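TOG array regulator of axonemal microtubules protein 1 (Mus musculus, PDB 5DN7) binds microtubules and promotes their polymerization through HEAT-repeat TOG domains, the second of which forms this chain, and takes part in building primary cilia. Local coordinates at residues 39-44 with 77-82; 86-91 with 124-129; 162-167 with 199-204; 169-174 with 251-256. All blocks are in the same frame, centred on the assembly; numbering follows the deposited sequence.

Interaction 1: 39-44 with 77-82; sequences NRTQAV and DSNFKV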
loop_
_atom_site.group_PDB
_atom_site.type_symbol
_atom_site.label_atom_id
_atom_site.label_comp_id
_atom_site.label_asym_id
_atom_site.label_seq_id
_atom_site.Cartn_x
_atom_site.Cartn_y
_atom_site.Cartn_z
ATOM N N ASN A 39 16.032 16.066 17.539
ATOM C CA ASN A 39 14.660 15.883 18.001
ATOM C C ASN A 39 13.642 16.444 17.001
ATOM O O ASN A 39 12.950 17.432 17.273
ATOM C CB ASN A 39 14.459 16.543 19.368
ATOM C CG ASN A 39 13.128 16.166 20.010
ATOM O OD1 ASN A 39 12.208 15.697 19.337
ATOM N ND2 ASN A 39 13.022 16.371 21.326
ATOM N N ARG A 40 13.548 15.805 15.842
ATOM C CA ARG A 40 12.527 16.156 14.868
ATOM C C ARG A 40 11.179 15.578 15.291
ATOM O O ARG A 40 10.125 16.091 14.914
ATOM C CB ARG A 40 12.908 15.645 13.482
ATOM C CG ARG A 40 13.895 16.515 12.720
ATOM C CD ARG A 40 14.346 15.810 11.451
ATOM N NE ARG A 40 14.232 16.649 10.256
ATOM C CZ ARG A 40 14.098 16.173 9.019
ATOM N NH1 ARG A 40 14.052 14.859 8.813
ATOM N NH2 ARG A 40 14.007 17.008 7.985
ATOM N N THR A 41 11.220 14.520 16.099
ATOM C CA THR A 41 10.019 13.765 16.463
ATOM C C THR A 41 8.965 14.598 17.201
ATOM O O THR A 41 7.760 14.499 16.909
ATOM C CB THR A 41 10.399 12.547 17.317
ATOM O OG1 THR A 41 11.350 11.753 16.599
ATOM C CG2 THR A 41 9.185 11.691 17.633
ATOM N N GLN A 42 9.431 15.399 18.139
ATOM C CA GLN A 42 8.547 16.277 18.863
ATOM C C GLN A 42 7.914 17.305 17.943
ATOM O O GLN A 42 6.747 17.550 18.055
ATOM C CB GLN A 42 9.272 16.948 20.036
ATOM C CG GLN A 42 8.701 18.299 20.423
ATOM C CD GLN A 42 7.496 18.170 21.307
ATOM O OE1 GLN A 42 7.129 17.058 21.697
ATOM N NE2 GLN A 42 6.866 19.305 21.645
ATOM N N ALA A 43 8.693 17.869 17.030
ATOM C CA ALA A 43 8.208 18.808 16.029
ATOM C C ALA A 43 7.102 18.160 15.191
ATOM O O ALA A 43 6.023 18.730 15.016
ATOM C CB ALA A 43 9.338 19.269 15.158
ATOM N N VAL A 44 7.384 16.962 14.695
ATOM C CA VAL A 44 6.424 16.182 13.937
ATOM C C VAL A 44 5.106 15.954 14.709
ATOM O O VAL A 44 4.000 16.057 14.139
ATOM C CB VAL A 44 7.033 14.821 13.537
ATOM C CG1 VAL A 44 5.994 13.955 12.839
ATOM C CG2 VAL A 44 8.245 15.016 12.654
ATOM N N ASP A 77 14.037 10.491 6.519
ATOM C CA ASP A 77 14.792 10.484 7.762
ATOM C C ASP A 77 15.390 9.118 8.065
ATOM O O ASP A 77 14.743 8.091 7.830
ATOM C CB ASP A 77 13.906 10.905 8.921
ATOM C CG ASP A 77 14.669 11.648 9.982
ATOM O OD1 ASP A 77 15.358 10.997 10.809
ATOM O OD2 ASP A 77 14.582 12.893 9.979
ATOM N N SER A 78 16.619 9.108 8.582
ATOM C CA SER A 78 17.263 7.860 8.997
ATOM C C SER A 78 16.638 7.304 10.256
ATOM O O SER A 78 16.729 6.110 10.520
ATOM C CB SER A 78 18.768 8.053 9.228
ATOM O OG SER A 78 19.439 8.337 8.012
ATOM N N ASN A 79 16.017 8.180 11.039
ATOM C CA ASN A 79 15.373 7.781 12.273
ATOM C C ASN A 79 13.936 7.330 12.046
ATOM O O ASN A 79 13.078 8.144 11.718
ATOM C CB ASN A 79 15.413 8.935 13.274
ATOM C CG ASN A 79 14.607 8.651 14.519
ATOM O OD1 ASN A 79 14.490 7.502 14.952
ATOM N ND2 ASN A 79 14.062 9.702 15.126
ATOM N N PHE A 80 13.669 6.043 12.264
ATOM C CA PHE A 80 12.360 5.472 11.931
ATOM C C PHE A 80 11.235 6.067 12.753
ATOM O O PHE A 80 10.090 5.923 12.372
ATOM C CB PHE A 80 12.342 3.946 12.103
ATOM C CG PHE A 80 12.143 3.497 13.522
ATOM C CD1 PHE A 80 13.220 3.397 14.388
ATOM C CD2 PHE A 80 10.877 3.173 13.991
ATOM C CE1 PHE A 80 13.033 2.978 15.713
ATOM C CE2 PHE A 80 10.680 2.764 15.292
ATOM C CZ PHE A 80 11.754 2.660 16.160
ATOM N N LYS A 81 11.544 6.712 13.875
ATOM C CA LYS A 81 10.497 7.300 14.717
ATOM C C LYS A 81 9.971 8.596 14.095
ATOM O O LYS A 81 8.774 8.932 14.219
ATOM C CB LYS A 81 11.017 7.562 16.130
ATOM C CG LYS A 81 11.514 6.309 16.858
ATOM C CD LYS A 81 12.291 6.664 18.127
ATOM C CE LYS A 81 12.604 5.425 18.966
ATOM N NZ LYS A 81 13.758 5.641 19.898
ATOM N N VAL A 82 10.875 9.315 13.431
ATOM C CA VAL A 82 10.503 10.459 12.611
ATOM C C VAL A 82 9.644 9.998 11.439
ATOM O O VAL A 82 8.611 10.582 11.161
ATOM C CB VAL A 82 11.733 11.216 12.080
ATOM C CG1 VAL A 82 11.305 12.275 11.083
ATOM C CG2 VAL A 82 12.492 11.850 13.229
#
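V82, near the start of helix 80-97, sets its CG2 methyl against the first turn of helix 40-52, and here the contact is tight. CG2 lies 3.6 Å from T41 OG1 and 3.8 Å from R40 CB. With CG1 anti to the backbone N (chi1 172°), the valine splits its branches: CG2 serves R40 and T41, while CG1 meets V44 CG2 more loosely at 4.4 Å. V44 and V82 are both buried, and V44 also rests on L31 of helix 25-32. The outer part is polar and more open. R40 and D77 run past each other in opposite directions, and the carboxylate reaches the guanidinium edge close to its plane, the two planes 32° apart. Their salt bridge, NH1 to OD2, is modelled at 2.3 Å, too short to take literally. The other D77 oxygen, OD1, is held by N79 N (2.9 Å) through its anti lone pair in an Asx turn. N79 in turn caps helix 80-97 with a weak bond to K81 N, whereas the exposed K81 chain leads away from helix 40-52. Valine packing beside a salt bridge here joins helices of two successive predicted HEAT repeats, as in the solenoid of a TOG domain.

Interaction 2: 86-91 with 124-129; sequences TLQVLH and KQEYMK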
loop_
_atom_site.group_PDB
_atom_site.type_symbol
_atom_site.label_atom_id
_atom_site.label_comp_id
_atom_site.label_asym_id
_atom_site.label_seq_id
_atom_site.Cartn_x
_atom_site.Cartn_y
_atom_site.Cartn_z
ATOM N N THR A 86 5.775 11.087 10.874
ATOM C CA THR A 86 5.403 11.731 9.619
ATOM C C THR A 86 4.260 10.955 8.969
ATOM O O THR A 86 3.305 11.551 8.525
ATOM C CB THR A 86 6.581 11.821 8.657
ATOM O OG1 THR A 86 7.667 12.509 9.290
ATOM C CG2 THR A 86 6.187 12.554 7.392
ATOM N N LEU A 87 4.359 9.628 8.943
ATOM C CA LEU A 87 3.290 8.780 8.422
ATOM C C LEU A 87 1.984 9.016 9.156
ATOM O O LEU A 87 0.923 9.015 8.542
ATOM C CB LEU A 87 3.668 7.301 8.500
ATOM C CG LEU A 87 4.652 6.838 7.437
ATOM C CD1 LEU A 87 5.090 5.406 7.668
ATOM C CD2 LEU A 87 3.994 6.990 6.059
ATOM N N GLN A 88 2.053 9.227 10.467
ATOM C CA GLN A 88 0.848 9.606 11.197
ATOM C C GLN A 88 0.274 10.955 10.734
ATOM O O GLN A 88 -0.958 11.122 10.570
ATOM C CB GLN A 88 1.141 9.652 12.681
ATOM C CG GLN A 88 1.266 8.286 13.284
ATOM C CD GLN A 88 1.395 8.364 14.763
ATOM O OE1 GLN A 88 2.283 9.045 15.278
ATOM N NE2 GLN A 88 0.500 7.684 15.473
ATOM N N VAL A 89 1.162 11.923 10.518
ATOM C CA VAL A 89 0.713 13.204 9.976
ATOM C C VAL A 89 0.051 13.049 8.592
ATOM O O VAL A 89 -0.985 13.631 8.314
ATOM C CB VAL A 89 1.877 14.189 9.889
ATOM C CG1 VAL A 89 1.512 15.369 8.994
ATOM C CG2 VAL A 89 2.260 14.648 11.298
ATOM N N LEU A 90 0.661 12.247 7.738
ATOM C CA LEU A 90 0.169 11.981 6.398
ATOM C C LEU A 90 -1.183 11.274 6.435
ATOM O O LEU A 90 -2.080 11.609 5.674
ATOM C CB LEU A 90 1.195 11.147 5.626
ATOM C CG LEU A 90 0.863 10.820 4.171
ATOM C CD1 LEU A 90 0.630 12.104 3.411
ATOM C CD2 LEU A 90 1.972 9.979 3.521
ATOM N N HIS A 91 -1.325 10.301 7.326
ATOM C CA HIS A 91 -2.597 9.618 7.511
ATOM C C HIS A 91 -3.681 10.605 7.906
ATOM O O HIS A 91 -4.791 10.584 7.350
ATOM C CB HIS A 91 -2.503 8.528 8.584
ATOM C CG HIS A 91 -3.802 7.820 8.825
ATOM N ND1 HIS A 91 -4.206 7.390 10.070
ATOM C CD2 HIS A 91 -4.794 7.470 7.968
ATOM C CE1 HIS A 91 -5.389 6.811 9.971
ATOM N NE2 HIS A 91 -5.767 6.851 8.703
ATOM N N LYS A 124 4.387 -0.227 9.180
ATOM C CA LYS A 124 3.362 -0.976 8.462
ATOM C C LYS A 124 1.932 -0.665 8.956
ATOM O O LYS A 124 1.004 -0.568 8.146
ATOM C CB LYS A 124 3.643 -2.474 8.563
ATOM C CG LYS A 124 2.597 -3.324 7.875
ATOM C CD LYS A 124 3.020 -4.784 7.783
ATOM C CE LYS A 124 1.818 -5.641 7.384
ATOM N NZ LYS A 124 2.031 -7.125 7.595
ATOM N N GLN A 125 1.756 -0.476 10.264
ATOM C CA GLN A 125 0.465 -0.028 10.796
ATOM C C GLN A 125 0.024 1.258 10.092
ATOM O O GLN A 125 -1.103 1.358 9.548
ATOM C CB GLN A 125 0.529 0.227 12.303
ATOM C CG GLN A 125 0.318 -0.988 13.166
ATOM C CD GLN A 125 0.565 -0.701 14.640
ATOM O OE1 GLN A 125 0.966 0.409 15.013
ATOM N NE2 GLN A 125 0.356 -1.710 15.486
ATOM N N GLU A 126 0.925 2.241 10.101
ATOM C CA GLU A 126 0.526 3.506 9.489
ATOM C C GLU A 126 0.321 3.422 7.966
ATOM O O GLU A 126 -0.665 3.974 7.437
ATOM C CB GLU A 126 1.536 4.600 9.829
ATOM C CG GLU A 126 1.620 4.850 11.332
ATOM C CD GLU A 126 0.271 5.228 11.932
ATOM O OE1 GLU A 126 -0.530 5.901 11.244
ATOM O OE2 GLU A 126 0.000 4.852 13.096
ATOM N N TYR A 127 1.195 2.730 7.239
ATOM C CA TYR A 127 0.964 2.773 5.799
ATOM C C TYR A 127 -0.228 1.902 5.382
ATOM O O TYR A 127 -0.887 2.206 4.383
ATOM C CB TYR A 127 2.228 2.440 4.987
ATOM C CG TYR A 127 2.822 1.053 5.020
ATOM C CD1 TYR A 127 2.131 -0.055 4.531
ATOM C CD2 TYR A 127 4.146 0.872 5.440
ATOM C CE1 TYR A 127 2.721 -1.318 4.521
ATOM C CE2 TYR A 127 4.741 -0.374 5.431
ATOM C CZ TYR A 127 4.033 -1.463 4.972
ATOM O OH TYR A 127 4.646 -2.695 4.974
ATOM N N MET A 128 -0.543 0.862 6.143
ATOM C CA MET A 128 -1.757 0.099 5.854
ATOM C C MET A 128 -2.998 0.973 6.087
ATOM O O MET A 128 -3.972 0.941 5.274
ATOM C CB MET A 128 -1.838 -1.178 6.699
ATOM C CG MET A 128 -0.890 -2.315 6.277
ATOM S SD MET A 128 -0.872 -2.646 4.482
ATOM C CE MET A 128 -2.619 -2.908 4.114
ATOM N N LYS A 129 -2.973 1.756 7.173
ATOM C CA LYS A 129 -4.070 2.727 7.360
ATOM C C LYS A 129 -4.222 3.633 6.141
ATOM O O LYS A 129 -5.340 3.812 5.587
ATOM C CB LYS A 129 -3.847 3.589 8.606
ATOM C CG LYS A 129 -4.085 2.868 9.931
ATOM C CD LYS A 129 -3.510 3.708 11.068
ATOM C CE LYS A 129 -3.713 3.050 12.408
ATOM N NZ LYS A 129 -2.769 3.651 13.392
#
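E126 carries the centre of this contact, its aliphatic base turned to L87 and its carboxylate to Q88. The apolar part is a single close meeting, E126 CB against L87 CB at 3.7 Å. Helices 80-97 and 121-138 belong to successive predicted HEAT repeats and pack nearly parallel; the axes of the two segments approach to 9.2 Å and are inclined by 18°. In the second kind of contact a polar group lies on carbon. Bent at chi2 (-57°), the glutamate turns its carboxylate back across the Q88 chain, CD standing 3.5 Å from Q88 CG, with the amide and carboxylate planes steeply inclined. The third is a CH-pi contact: K129 CB sits over one face of the H91 ring, 3.8 Å from its centroid and close to the normal. The two side chains cross at about a right angle, and K129 CD also touches H91 CE1. Electrostatics come last, and within helix 121-138: K129 NZ forms a salt bridge to E126 OE2 at 3.0 Å, approaching from above the carboxylate plane. No hydrogen bond spans the two segments. The charges are thus paired inside one helix, and its neighbour is held by van der Waals and CH-pi contacts, while carboxylate and ammonium would probably pull the ionisation of H91 in opposite directions.

Interaction 3: 162-167 with 199-204; sequences VVNICI and RQAALE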
loop_
_atom_site.group_PDB
_atom_site.type_symbol
_atom_site.label_atom_id
_atom_site.label_comp_id
_atom_site.label_asym_id
_atom_site.label_seq_id
_atom_site.Cartn_x
_atom_site.Cartn_y
_atom_site.Cartn_z
ATOM N N VAL A 162 3.667 -4.756 -1.911
ATOM C CA VAL A 162 2.721 -4.488 -2.986
ATOM C C VAL A 162 1.760 -5.667 -3.107
ATOM O O VAL A 162 0.519 -5.496 -3.128
ATOM C CB VAL A 162 3.431 -4.261 -4.343
ATOM C CG1 VAL A 162 2.418 -4.343 -5.487
ATOM C CG2 VAL A 162 4.143 -2.918 -4.353
ATOM N N VAL A 163 2.334 -6.870 -3.167
ATOM C CA VAL A 163 1.472 -8.041 -3.270
ATOM C C VAL A 163 0.552 -8.177 -2.027
ATOM O O VAL A 163 -0.646 -8.454 -2.153
ATOM C CB VAL A 163 2.283 -9.339 -3.451
ATOM C CG1 VAL A 163 1.334 -10.527 -3.682
ATOM C CG2 VAL A 163 3.237 -9.200 -4.594
ATOM N N ASN A 164 1.092 -7.938 -0.837
ATOM C CA ASN A 164 0.251 -8.084 0.356
ATOM C C ASN A 164 -0.879 -7.056 0.412
ATOM O O ASN A 164 -1.971 -7.349 0.899
ATOM C CB ASN A 164 1.080 -7.987 1.642
ATOM C CG ASN A 164 1.863 -9.268 1.950
ATOM O OD1 ASN A 164 1.421 -10.384 1.657
ATOM N ND2 ASN A 164 3.033 -9.100 2.555
ATOM N N ILE A 165 -0.610 -5.851 -0.072
ATOM C CA ILE A 165 -1.631 -4.805 -0.100
ATOM C C ILE A 165 -2.717 -5.173 -1.120
ATOM O O ILE A 165 -3.905 -4.890 -0.904
ATOM C CB ILE A 165 -0.998 -3.422 -0.414
ATOM C CG1 ILE A 165 -0.181 -2.943 0.789
ATOM C CG2 ILE A 165 -2.050 -2.373 -0.743
ATOM C CD1 ILE A 165 0.785 -1.766 0.437
ATOM N N CYS A 166 -2.308 -5.809 -2.224
ATOM C CA CYS A 166 -3.291 -6.379 -3.139
ATOM C C CYS A 166 -4.183 -7.424 -2.431
ATOM O O CYS A 166 -5.427 -7.388 -2.560
ATOM C CB CYS A 166 -2.599 -6.996 -4.363
ATOM S SG CYS A 166 -1.872 -5.749 -5.456
ATOM N N ILE A 167 -3.564 -8.332 -1.673
ATOM C CA ILE A 167 -4.331 -9.347 -0.933
ATOM C C ILE A 167 -5.340 -8.699 0.010
ATOM O O ILE A 167 -6.524 -9.065 0.063
ATOM C CB ILE A 167 -3.423 -10.266 -0.101
ATOM C CG1 ILE A 167 -2.494 -11.063 -1.004
ATOM C CG2 ILE A 167 -4.269 -11.212 0.809
ATOM C CD1 ILE A 167 -1.358 -11.745 -0.249
ATOM N N ARG A 199 7.251 -14.613 -3.932
ATOM C CA ARG A 199 6.557 -15.744 -4.551
ATOM C C ARG A 199 5.468 -16.306 -3.621
ATOM O O ARG A 199 4.367 -16.631 -4.067
ATOM C CB ARG A 199 7.560 -16.847 -4.944
ATOM C CG ARG A 199 8.576 -16.421 -5.990
ATOM C CD ARG A 199 9.345 -17.618 -6.576
ATOM N NE ARG A 199 10.001 -18.452 -5.566
ATOM C CZ ARG A 199 11.267 -18.315 -5.173
ATOM N NH1 ARG A 199 12.038 -17.366 -5.690
ATOM N NH2 ARG A 199 11.771 -19.127 -4.250
ATOM N N GLN A 200 5.789 -16.415 -2.335
ATOM C CA GLN A 200 4.832 -16.896 -1.343
ATOM C C GLN A 200 3.639 -15.949 -1.238
ATOM O O GLN A 200 2.493 -16.388 -1.140
ATOM C CB GLN A 200 5.505 -17.048 0.023
ATOM C CG GLN A 200 6.451 -18.233 0.118
ATOM C CD GLN A 200 7.128 -18.331 1.471
ATOM O OE1 GLN A 200 7.391 -19.425 1.970
ATOM N NE2 GLN A 200 7.414 -17.183 2.074
ATOM N N ALA A 201 3.919 -14.651 -1.267
ATOM C CA ALA A 201 2.871 -13.629 -1.270
ATOM C C ALA A 201 1.981 -13.777 -2.496
ATOM O O ALA A 201 0.748 -13.726 -2.387
ATOM C CB ALA A 201 3.470 -12.239 -1.214
ATOM N N ALA A 202 2.610 -13.971 -3.656
ATOM C CA ALA A 202 1.889 -14.062 -4.921
ATOM C C ALA A 202 1.013 -15.312 -5.002
ATOM O O ALA A 202 -0.053 -15.268 -5.598
ATOM C CB ALA A 202 2.864 -14.034 -6.105
ATOM N N LEU A 203 1.470 -16.424 -4.432
ATOM C CA LEU A 203 0.637 -17.621 -4.381
ATOM C C LEU A 203 -0.594 -17.382 -3.492
ATOM O O LEU A 203 -1.711 -17.757 -3.862
ATOM C CB LEU A 203 1.455 -18.827 -3.890
ATOM C CG LEU A 203 2.551 -19.263 -4.886
ATOM C CD1 LEU A 203 3.627 -20.112 -4.210
ATOM C CD2 LEU A 203 1.965 -20.004 -6.097
ATOM N N GLU A 204 -0.410 -16.738 -2.339
ATOM C CA GLU A 204 -1.594 -16.386 -1.535
ATOM C C GLU A 204 -2.560 -15.496 -2.307
ATOM O O GLU A 204 -3.805 -15.691 -2.267
ATOM C CB GLU A 204 -1.190 -15.679 -0.239
ATOM C CG GLU A 204 -0.462 -16.570 0.744
ATOM C CD GLU A 204 -1.333 -17.703 1.315
ATOM O OE1 GLU A 204 -2.247 -17.431 2.134
ATOM O OE2 GLU A 204 -1.081 -18.878 0.954
#
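A201 is the point where helix 196-213 meets helix 156-172, and V163, N164 and I167 of the latter meet its methyl or carbonyl. V163 CG1 lies 3.7 Å from A201 CB and 3.5 Å from A201 O; placed anti to the backbone N (chi1 -175°), this branch reaches over the methyl to the peptide beyond. I167 comes in one turn later, its extended chain (chi2 167°) carrying CD1 to within 3.6 Å of A201 O and 3.9 Å of E204 CB. N164 only flanks the alanine, with OD1 4.0 Å from A201 CB. The segment axes approach to 9.0 Å, inclined by 18°, and so join helices of two successive predicted HEAT repeats in the TOG solenoid. A second shell fixes the polar ends. N164 OD1 is hydrogen-bonded to Y261 OH and its ND2 to E161 OE2, so both ends of the amide are held. E204, bent at chi2, carries its carboxylate away from I167 to a salt bridge with R244 and a hydrogen bond from A262 N, which ties helix 196-213 to helix 237-246 and to the chain's C-terminal part. Farther out, V163 and I167 also touch A205, while on the other side of helix 156-172 I165 packs on helix 121-138. With Y261, E161, R244 and A262 satisfying the polar groups of N164 and E204, the apolar packing between the helices can be fully buried.

Interaction 4: 169-174 with 251-256; sequences SLLTYP and PRLTEQ
L171, on the last turn of helix 156-172, points its side chain at the extended segment 251-256, and its own atoms in the contact are all carbon. Its CB lies 4.1 Å from L253 CG and 4.2 Å from L253 CD1. With CG beside the backbone N (chi1 -69°) and chi2 near 170°, both methyls come to the backbone at P251. CD1 does most of the touching: it lies 3.7 Å from P251 O, 3.9 Å from R252 CA and 4.0 Å from L253 CG, and it also approaches P251 CG. L171 CD2 reaches P251 O as well, at 3.9 Å. L253 answers with its CD1 methyl 3.3 Å from T172 OG1, a close approach in which the two side chains cross at about a right angle. The threonine hydroxyl is bonded back to C168 O in its own helix. R252 turns away from the helix and forms a salt bridge with E260, the residue to which its backbone is also bonded in the small antiparallel sheet of strands 252-253 and 259-260. P251 reaches on to E204 and V208 of helix 196-213. A helix end of the TOG solenoid is thus packed at the surface by the first strand of the small two-stranded sheet that follows the last helix, 237-246.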
loop_
_atom_site.group_PDB
_atom_site.type_symbol
_atom_site.label_atom_id
_atom_site.label_comp_id
_atom_site.label_asym_id
_atom_site.label_seq_id
_atom_site.Cartn_x
_atom_site.Cartn_y
_atom_site.Cartn_z
ATOM N N SER A 169 -6.625 -5.713 -0.164
ATOM C CA SER A 169 -7.642 -5.123 -1.018
ATOM C C SER A 169 -8.718 -6.141 -1.446
ATOM O O SER A 169 -9.916 -5.877 -1.338
ATOM C CB SER A 169 -6.967 -4.512 -2.257
ATOM O OG SER A 169 -7.762 -3.504 -2.835
ATOM N N LEU A 170 -8.281 -7.303 -1.912
ATOM C CA LEU A 170 -9.191 -8.300 -2.437
ATOM C C LEU A 170 -9.992 -8.960 -1.314
ATOM O O LEU A 170 -11.054 -9.521 -1.562
ATOM C CB LEU A 170 -8.433 -9.371 -3.213
ATOM C CG LEU A 170 -7.847 -8.984 -4.567
ATOM C CD1 LEU A 170 -6.600 -9.840 -4.854
ATOM C CD2 LEU A 170 -8.925 -9.175 -5.648
ATOM N N LEU A 171 -9.470 -8.904 -0.092
ATOM C CA LEU A 171 -10.222 -9.407 1.055
ATOM C C LEU A 171 -11.131 -8.328 1.688
ATOM O O LEU A 171 -11.953 -8.632 2.538
ATOM C CB LEU A 171 -9.266 -9.967 2.127
ATOM C CG LEU A 171 -8.481 -11.258 1.872
ATOM C CD1 LEU A 171 -7.429 -11.494 2.955
ATOM C CD2 LEU A 171 -9.429 -12.441 1.795
ATOM N N THR A 172 -10.955 -7.074 1.304
ATOM C CA THR A 172 -11.756 -6.002 1.882
ATOM C C THR A 172 -12.957 -5.601 0.988
ATOM O O THR A 172 -13.988 -5.145 1.485
ATOM C CB THR A 172 -10.874 -4.765 2.145
ATOM O OG1 THR A 172 -9.806 -5.147 3.011
ATOM C CG2 THR A 172 -11.664 -3.617 2.765
ATOM N N TYR A 173 -12.812 -5.803 -0.318
ATOM C CA TYR A 173 -13.767 -5.325 -1.307
ATOM C C TYR A 173 -14.340 -6.478 -2.115
ATOM O O TYR A 173 -13.644 -7.455 -2.371
ATOM C CB TYR A 173 -13.095 -4.297 -2.225
ATOM C CG TYR A 173 -12.759 -3.031 -1.488
ATOM C CD1 TYR A 173 -13.743 -2.091 -1.238
ATOM C CD2 TYR A 173 -11.470 -2.787 -0.998
ATOM C CE1 TYR A 173 -13.467 -0.932 -0.545
ATOM C CE2 TYR A 173 -11.185 -1.626 -0.282
ATOM C CZ TYR A 173 -12.198 -0.701 -0.068
ATOM O OH TYR A 173 -11.971 0.472 0.621
ATOM N N PRO A 174 -15.620 -6.366 -2.531
ATOM C CA PRO A 174 -16.252 -7.425 -3.334
ATOM C C PRO A 174 -15.583 -7.630 -4.706
ATOM O O PRO A 174 -14.933 -6.725 -5.214
ATOM C CB PRO A 174 -17.702 -6.922 -3.510
ATOM C CG PRO A 174 -17.629 -5.444 -3.316
ATOM C CD PRO A 174 -16.505 -5.195 -2.343
ATOM N N PRO A 251 -5.976 -16.699 3.027
ATOM C CA PRO A 251 -5.420 -15.803 4.042
ATOM C C PRO A 251 -6.551 -14.964 4.630
ATOM O O PRO A 251 -7.662 -15.005 4.108
ATOM C CB PRO A 251 -4.436 -14.939 3.243
ATOM C CG PRO A 251 -5.106 -14.832 1.905
ATOM C CD PRO A 251 -5.670 -16.223 1.661
ATOM N N ARG A 252 -6.283 -14.225 5.699
ATOM C CA ARG A 252 -7.297 -13.392 6.339
ATOM C C ARG A 252 -6.629 -12.117 6.748
ATOM O O ARG A 252 -5.392 -12.024 6.711
ATOM C CB ARG A 252 -7.910 -14.082 7.572
ATOM C CG ARG A 252 -6.886 -14.347 8.698
ATOM C CD ARG A 252 -7.547 -14.963 9.942
ATOM N NE ARG A 252 -8.569 -14.084 10.505
ATOM C CZ ARG A 252 -8.320 -13.091 11.347
ATOM N NH1 ARG A 252 -7.078 -12.855 11.735
ATOM N NH2 ARG A 252 -9.316 -12.343 11.813
ATOM N N LEU A 253 -7.434 -11.157 7.183
ATOM C CA LEU A 253 -6.930 -9.874 7.641
ATOM C C LEU A 253 -7.014 -9.752 9.144
ATOM O O LEU A 253 -8.036 -10.074 9.734
ATOM C CB LEU A 253 -7.721 -8.726 7.018
ATOM C CG LEU A 253 -7.582 -8.479 5.524
ATOM C CD1 LEU A 253 -8.387 -7.249 5.173
ATOM C CD2 LEU A 253 -6.118 -8.297 5.154
ATOM N N THR A 254 -5.951 -9.264 9.767
ATOM C CA THR A 254 -6.029 -8.887 11.170
ATOM C C THR A 254 -6.833 -7.602 11.304
ATOM O O THR A 254 -7.172 -6.975 10.315
ATOM C CB THR A 254 -4.661 -8.659 11.787
ATOM O OG1 THR A 254 -4.140 -7.407 11.322
ATOM C CG2 THR A 254 -3.715 -9.793 11.416
ATOM N N GLU A 255 -7.115 -7.215 12.544
ATOM C CA GLU A 255 -7.787 -5.953 12.816
ATOM C C GLU A 255 -6.915 -4.805 12.324
ATOM O O GLU A 255 -7.414 -3.818 11.785
ATOM C CB GLU A 255 -8.066 -5.803 14.311
ATOM C CG GLU A 255 -8.831 -4.542 14.677
ATOM C CD GLU A 255 -9.132 -4.451 16.161
ATOM O OE1 GLU A 255 -8.708 -5.355 16.910
ATOM O OE2 GLU A 255 -9.791 -3.476 16.576
ATOM N N GLN A 256 -5.605 -4.959 12.477
ATOM C CA GLN A 256 -4.658 -3.945 12.028
ATOM C C GLN A 256 -4.550 -3.879 10.504
ATOM O O GLN A 256 -3.765 -3.095 9.971
ATOM C CB GLN A 256 -3.279 -4.196 12.641
ATOM C CG GLN A 256 -3.223 -4.000 14.147
ATOM C CD GLN A 256 -2.052 -4.720 14.785
ATOM O OE1 GLN A 256 -1.123 -4.091 15.293
ATOM N NE2 GLN A 256 -2.090 -6.047 14.766
#

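Overall arrangement
Interactions 1, 2 and 3 each join helices of successive predicted HEAT repeats, whereas interaction 4 brings strand 252-253, from the C-terminal part of the chain, back onto helix 156-172. Interactions 1 and 2 share helix 80-97 and interactions 3 and 4 helix 156-172; M128 against I165 links the two halves. Only interaction 3 is wholly buried, and it is mostly apolar; interactions 1 and 2, partly exposed, add charge, as a bridge between segments in the first and within one helix in the second. Interaction 4 lies at the surface, yet its I167-P251 packing reaches interaction 3, and a probable Q125-Q256 hydrogen bond reaches interaction 2. Interaction 1 touches neither interaction 3 nor 4, whose centres are each about 31 Å from its own.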